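Local coordinates for polyhedrin (Simulium ubiquitum cypovirus, PDB 5A9A), which forms the crystalline lattice of cypovirus polyhedra, the occlusion bodies of this insect virus, in which it binds UTP, at residues 28-33 with 177-182; 39-42 with 46-49; 223-226 with 232-235. All blocks are in the same frame, centred on the assembly; numbering follows the deposited sequence.

The three contacts lie at separate places in one polyhedrin chain. Contact 2 (39-42 with 46-49) is nested along the chain inside the long loop closed by contact 1 (28-33 with 177-182). Their centres are 30 Å apart, on opposite sides of the chain's centre. Contact 3 (223-226 with 232-235) comes later in the sequence. Its nearest atoms are about 5 Å from contact 2 and about 8 Å from contact 1, without touching either. Helix 211-221 packs against both contact 2 and contact 3. Contact 2 lies near the nucleotide: the side chain of Tyr42 is about 8 Å from the bound UTP. Contacts 1 and 3 are away from that pocket.

Contact 1 (28-33 with 177-182); sequences NVQDAI and SRMSGG
Gln30 carries this contact between two loops, reaching with its side chain to the backbone of Arg178, Met179 and Ser180. Residues 28-33 link helix 11-25 to strand 34-41. Val29 opens a type II beta turn that ends at Ala32, closed by the 2.9 Å bond from Ala32 N to Val29 O. Gln30 stands at the second position of this turn. Its chain bends at chi2 (-64°), which folds the amide over towards 177-182. NE2 donates to Arg178 O at 3.1 Å, and the N-H points almost straight at the oxygen (178°). The acceptor lies in the amide plane of Gln30. Nearer the backbone, Gln30 CG packs against Ser180 CB at 3.8 Å. On the other side of the amide, OE1 accepts from Arg185. A water bound by Ser180 N at 2.9 Å also gives OE1 a weak bond. Next in the turn, Asp31 leaves this interface and forms a salt bridge with Arg185. Further along, Ala32 and Ile33 pack on Arg138 of a neighbouring subunit. Arg178 NH1 is hydrogen-bonded to Asn113 OD1. The join is therefore small and polar. The NE2 bond to Arg178 O and the Arg185 bond to OE1 together probably fix the rotation of the Gln30 amide; the first ties the turn to the loop after strand 170-176.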
# COMPACT_ATOMS: atom_id res chain seq x y z
N ASN A 28 24.59 6.50 5.47
CA ASN A 28 25.12 5.14 5.58
C ASN A 28 24.91 4.50 6.95
O ASN A 28 25.27 3.34 7.16
CB ASN A 28 26.61 5.13 5.23
CG ASN A 28 26.87 5.49 3.78
OD1 ASN A 28 26.01 5.29 2.92
ND2 ASN A 28 28.05 6.02 3.50
N VAL A 29 24.34 5.24 7.89
CA VAL A 29 23.94 4.67 9.18
C VAL A 29 22.74 3.76 8.94
O VAL A 29 21.85 4.09 8.16
CB VAL A 29 23.54 5.77 10.18
CG1 VAL A 29 23.04 5.15 11.48
CG2 VAL A 29 24.71 6.70 10.45
N GLN A 30 22.72 2.60 9.59
CA GLN A 30 21.60 1.68 9.43
C GLN A 30 20.31 2.36 9.88
O GLN A 30 20.26 3.03 10.91
CB GLN A 30 21.84 0.38 10.20
CG GLN A 30 22.83 -0.55 9.53
CD GLN A 30 22.35 -1.05 8.18
OE1 GLN A 30 21.35 -1.77 8.09
NE2 GLN A 30 23.05 -0.67 7.11
N ASP A 31 19.26 2.17 9.08
CA ASP A 31 17.97 2.84 9.28
C ASP A 31 18.00 4.33 8.91
O ASP A 31 17.08 5.08 9.23
CB ASP A 31 17.46 2.65 10.70
CG ASP A 31 16.55 1.44 10.84
OD1 ASP A 31 16.52 0.62 9.89
OD2 ASP A 31 15.87 1.29 11.87
N ALA A 32 19.06 4.75 8.22
CA ALA A 32 19.06 6.06 7.59
C ALA A 32 18.08 6.02 6.42
O ALA A 32 17.81 4.96 5.87
CB ALA A 32 20.45 6.43 7.10
N ILE A 33 17.54 7.18 6.06
CA ILE A 33 16.56 7.25 4.98
C ILE A 33 17.21 7.13 3.61
O ILE A 33 18.30 7.65 3.37
CB ILE A 33 15.76 8.57 5.05
CG1 ILE A 33 14.74 8.52 6.19
CG2 ILE A 33 15.05 8.84 3.73
CD1 ILE A 33 13.66 7.47 6.01
N SER A 177 18.22 -1.22 0.76
CA SER A 177 19.37 -0.72 1.51
C SER A 177 20.52 -1.71 1.51
O SER A 177 20.31 -2.92 1.39
CB SER A 177 18.98 -0.45 2.97
OG SER A 177 17.75 0.25 3.08
N ARG A 178 21.74 -1.20 1.63
CA ARG A 178 22.88 -2.04 1.97
C ARG A 178 22.79 -2.40 3.45
O ARG A 178 22.24 -1.63 4.24
CB ARG A 178 24.20 -1.29 1.76
CG ARG A 178 24.65 -1.13 0.32
CD ARG A 178 26.11 -0.68 0.31
NE ARG A 178 26.58 -0.24 -1.00
CZ ARG A 178 26.51 1.01 -1.45
NH1 ARG A 178 25.97 1.96 -0.69
NH2 ARG A 178 26.98 1.31 -2.65
N MET A 179 23.31 -3.56 3.81
CA MET A 179 23.44 -3.93 5.21
C MET A 179 24.74 -3.38 5.78
O MET A 179 25.59 -2.90 5.03
CB MET A 179 23.41 -5.45 5.37
CG MET A 179 22.07 -6.07 5.03
SD MET A 179 20.75 -5.41 6.06
CE MET A 179 19.31 -6.05 5.21
N SER A 180 24.88 -3.46 7.10
CA SER A 180 26.13 -3.12 7.75
C SER A 180 27.06 -4.32 7.64
O SER A 180 26.90 -5.30 8.36
CB SER A 180 25.88 -2.77 9.22
OG SER A 180 27.08 -2.40 9.86
N GLY A 181 28.03 -4.23 6.73
CA GLY A 181 28.91 -5.35 6.46
C GLY A 181 28.13 -6.60 6.14
O GLY A 181 27.25 -6.59 5.27
N GLY A 182 28.44 -7.69 6.83
CA GLY A 182 27.78 -8.96 6.60
C GLY A 182 26.65 -9.25 7.57
O GLY A 182 26.27 -10.41 7.77
O HOH W 1 22.86 -4.54 8.80
O HOH W 2 19.73 -1.81 6.04

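Contact 2 (39-42 with 46-49); sequences IFIY and SYRL
Phe40 and Arg48 form an antiparallel hydrogen-bonded pair near the turn of the beta hairpin made by strands 34-41 and 47-54. The strand segments are antiparallel, at 164°. Phe40 N donates to Arg48 O at 2.9 Å, and Arg48 N returns a bond to Phe40 O. Nearer the turn, Tyr42 N donates to Ser46 O at 3.1 Å. Two CA-H...O contacts add to the ladder, from Ile39 CA to Arg48 O and from Tyr47 CA to Phe40 O.

The apolar contacts lie on the face that carries Ile39, Ile41, Tyr47 and Leu49. Ile41 CG1 lies 3.7 Å from Tyr47 CE2, and the two side chains run side by side in the same direction. Ile39 is shared by two neighbours. Its CG2 meets Tyr47 CD2 at 3.9 Å, while CG1 packs against Leu49 CD1 at 3.7 Å. Helix 211-221 covers Tyr47 and Leu49 on this face.

The polar side-chain contact is on the other face. Arg48 starts out extended and bends at chi3 (61°), which turns its head group to Tyr42. Arg48 NE donates to Tyr42 OH at 2.9 Å in a bent bond (137° at the hydrogen); the oxygen is at the guanidinium edge, some way out of its plane. Arg48 NH2 lies 3.7 Å from Phe40 CD2 and is hydrogen-bonded to Asp66 O. The Tyr42 hydroxyl bonds Met67 O as well. Arg48 and Tyr42 are both buried, yet their polar ends are joined to each other and to the backbone of 66-67. This network probably holds the Tyr42 side chain in place; it lies about 5 Å from the side chain of Glu101, which binds UTP.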
# COMPACT_ATOMS: atom_id res chain seq x y z
N ILE A 39 10.58 10.61 -12.02
CA ILE A 39 10.20 11.79 -12.79
C ILE A 39 9.75 11.42 -14.20
O ILE A 39 10.52 10.85 -14.97
CB ILE A 39 11.38 12.78 -12.91
CG1 ILE A 39 12.03 12.99 -11.54
CG2 ILE A 39 10.90 14.10 -13.50
CD1 ILE A 39 13.36 13.69 -11.61
N PHE A 40 8.50 11.74 -14.52
CA PHE A 40 7.97 11.50 -15.86
C PHE A 40 8.05 12.77 -16.69
O PHE A 40 7.83 13.87 -16.19
CB PHE A 40 6.52 11.02 -15.80
CG PHE A 40 6.36 9.68 -15.15
CD1 PHE A 40 6.48 8.51 -15.89
CD2 PHE A 40 6.06 9.58 -13.80
CE1 PHE A 40 6.32 7.27 -15.29
CE2 PHE A 40 5.90 8.35 -13.19
CZ PHE A 40 6.03 7.19 -13.94
N ILE A 41 8.37 12.62 -17.97
CA ILE A 41 8.38 13.73 -18.91
C ILE A 41 7.20 13.59 -19.85
O ILE A 41 6.91 12.48 -20.32
CB ILE A 41 9.68 13.77 -19.74
CG1 ILE A 41 10.90 13.63 -18.83
CG2 ILE A 41 9.74 15.05 -20.56
CD1 ILE A 41 12.22 13.68 -19.56
N TYR A 42 6.52 14.69 -20.14
CA TYR A 42 5.29 14.64 -20.94
C TYR A 42 5.39 15.42 -22.25
O TYR A 42 6.37 16.12 -22.51
CB TYR A 42 4.11 15.12 -20.09
CG TYR A 42 3.81 14.17 -18.97
CD1 TYR A 42 4.48 14.27 -17.75
CD2 TYR A 42 2.90 13.13 -19.13
CE1 TYR A 42 4.22 13.39 -16.72
CE2 TYR A 42 2.64 12.25 -18.11
CZ TYR A 42 3.30 12.38 -16.91
OH TYR A 42 3.05 11.49 -15.89
N SER A 46 6.75 19.26 -19.82
CA SER A 46 6.81 19.46 -18.37
C SER A 46 6.93 18.13 -17.64
O SER A 46 6.86 17.07 -18.25
CB SER A 46 5.58 20.23 -17.89
OG SER A 46 5.56 21.54 -18.43
N TYR A 47 7.09 18.21 -16.32
CA TYR A 47 7.42 17.04 -15.52
C TYR A 47 6.40 16.76 -14.42
O TYR A 47 5.73 17.67 -13.93
CB TYR A 47 8.80 17.23 -14.89
CG TYR A 47 9.87 17.59 -15.89
CD1 TYR A 47 10.11 18.91 -16.24
CD2 TYR A 47 10.64 16.60 -16.49
CE1 TYR A 47 11.08 19.24 -17.15
CE2 TYR A 47 11.62 16.92 -17.40
CZ TYR A 47 11.84 18.24 -17.73
OH TYR A 47 12.81 18.57 -18.65
N ARG A 48 6.30 15.49 -14.05
CA ARG A 48 5.57 15.09 -12.86
C ARG A 48 6.50 14.25 -12.01
O ARG A 48 6.99 13.21 -12.46
CB ARG A 48 4.32 14.29 -13.24
CG ARG A 48 3.42 13.97 -12.06
CD ARG A 48 2.17 13.22 -12.50
NE ARG A 48 2.50 11.93 -13.11
CZ ARG A 48 2.02 10.76 -12.71
NH1 ARG A 48 1.16 10.68 -11.70
NH2 ARG A 48 2.39 9.65 -13.34
N LEU A 49 6.76 14.71 -10.79
CA LEU A 49 7.77 14.09 -9.94
C LEU A 49 7.15 13.45 -8.71
O LEU A 49 6.40 14.09 -7.97
CB LEU A 49 8.81 15.14 -9.52
CG LEU A 49 10.04 14.65 -8.76
CD1 LEU A 49 11.21 15.59 -8.97
CD2 LEU A 49 9.74 14.48 -7.27

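Contact 3 (223-226 with 232-235); sequences LCYI and VDCN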
# COMPACT_ATOMS: atom_id res chain seq x y z
N LEU A 223 19.05 15.63 -4.42
CA LEU A 223 18.88 14.37 -5.12
C LEU A 223 19.64 14.50 -6.43
O LEU A 223 19.60 15.56 -7.06
CB LEU A 223 17.40 14.12 -5.40
CG LEU A 223 16.51 14.15 -4.15
CD1 LEU A 223 15.03 14.15 -4.52
CD2 LEU A 223 16.85 12.97 -3.25
N CYS A 224 20.35 13.45 -6.84
CA CYS A 224 21.22 13.58 -8.01
C CYS A 224 20.39 13.79 -9.27
O CYS A 224 19.29 13.27 -9.41
CB CYS A 224 22.15 12.37 -8.15
SG CYS A 224 21.38 10.84 -8.70
N TYR A 225 20.94 14.58 -10.19
CA TYR A 225 20.24 14.89 -11.42
C TYR A 225 21.22 15.14 -12.55
O TYR A 225 22.21 15.84 -12.38
CB TYR A 225 19.35 16.12 -11.25
CG TYR A 225 18.55 16.45 -12.49
CD1 TYR A 225 17.43 15.70 -12.83
CD2 TYR A 225 18.92 17.50 -13.32
CE1 TYR A 225 16.71 15.98 -13.97
CE2 TYR A 225 18.19 17.79 -14.46
CZ TYR A 225 17.09 17.03 -14.78
OH TYR A 225 16.36 17.32 -15.91
N ILE A 226 20.93 14.56 -13.71
CA ILE A 226 21.69 14.81 -14.92
C ILE A 226 20.73 15.45 -15.91
O ILE A 226 19.68 14.89 -16.22
CB ILE A 226 22.25 13.50 -15.51
CG1 ILE A 226 22.90 12.67 -14.40
CG2 ILE A 226 23.24 13.81 -16.62
CD1 ILE A 226 23.63 11.44 -14.90
N VAL A 232 25.90 16.61 -15.14
CA VAL A 232 25.54 16.35 -13.75
C VAL A 232 25.43 17.67 -13.00
O VAL A 232 26.44 18.34 -12.76
CB VAL A 232 26.60 15.46 -13.06
CG1 VAL A 232 26.18 15.18 -11.62
CG2 VAL A 232 26.79 14.16 -13.83
N ASP A 233 24.21 18.04 -12.63
CA ASP A 233 23.97 19.31 -11.95
C ASP A 233 23.88 19.12 -10.44
O ASP A 233 24.12 20.06 -9.68
CB ASP A 233 22.68 19.95 -12.47
CG ASP A 233 22.79 20.36 -13.93
OD1 ASP A 233 23.84 20.90 -14.31
OD2 ASP A 233 21.82 20.14 -14.68
N CYS A 234 23.53 17.92 -10.01
CA CYS A 234 23.47 17.58 -8.60
C CYS A 234 23.89 16.13 -8.42
O CYS A 234 23.49 15.27 -9.20
CB CYS A 234 22.06 17.80 -8.06
SG CYS A 234 21.90 17.58 -6.27
N ASN A 235 24.69 15.85 -7.40
CA ASN A 235 25.21 14.51 -7.19
C ASN A 235 25.00 13.98 -5.77
O ASN A 235 25.54 12.93 -5.42
CB ASN A 235 26.70 14.45 -7.56
CG ASN A 235 27.55 15.39 -6.71
OD1 ASN A 235 27.12 15.87 -5.67
ND2 ASN A 235 28.77 15.64 -7.17
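Segments 223-226 and 232-235 form a short antiparallel hairpin with a classic beta bulge, in which Asp233 and Cys234 both face Tyr225. Tyr225 N donates to Cys234 O at 2.8 Å. In return, Tyr225 O accepts two backbone N-H groups, from Asp233 N at 3.0 Å and more weakly from Cys234 N at 3.4 Å. Cys224 CA adds a CA-H...O contact to the same Cys234 oxygen. Beyond the bulge, Ile226 and Val232 form a non-hydrogen-bonded pair, and Ile226 CG1 lies 4.2 Å from Val232 CG2. Asp233 runs alongside Tyr225 in the same direction. Asp233 OD2 comes to the edge of the Tyr225 ring, 4.2 Å from Tyr225 CD2, with carboxylate and ring 26° apart. The thiol of Cys234 is turned opposite its own backbone N (chi1 -174°), which sends Cys234 SG towards the carbonyl of Leu223, 3.2 Å from Leu223 O. At the open end, Cys224 CB packs on Asn235 CA at 3.9 Å. Tyr225 directs its hydroxyl to Glu211 at the start of helix 211-221, and its ring meets Phe159 of strand 157-163. Leu214 and Ile215 of the same helix touch the Tyr225 side chain too. Tyr225 also touches Met107 of strand 105-111, Leu223 packs against strands 105-111 and 34-41, and Cys224, Ile226 and Val232 pack on Cys153 of a loop.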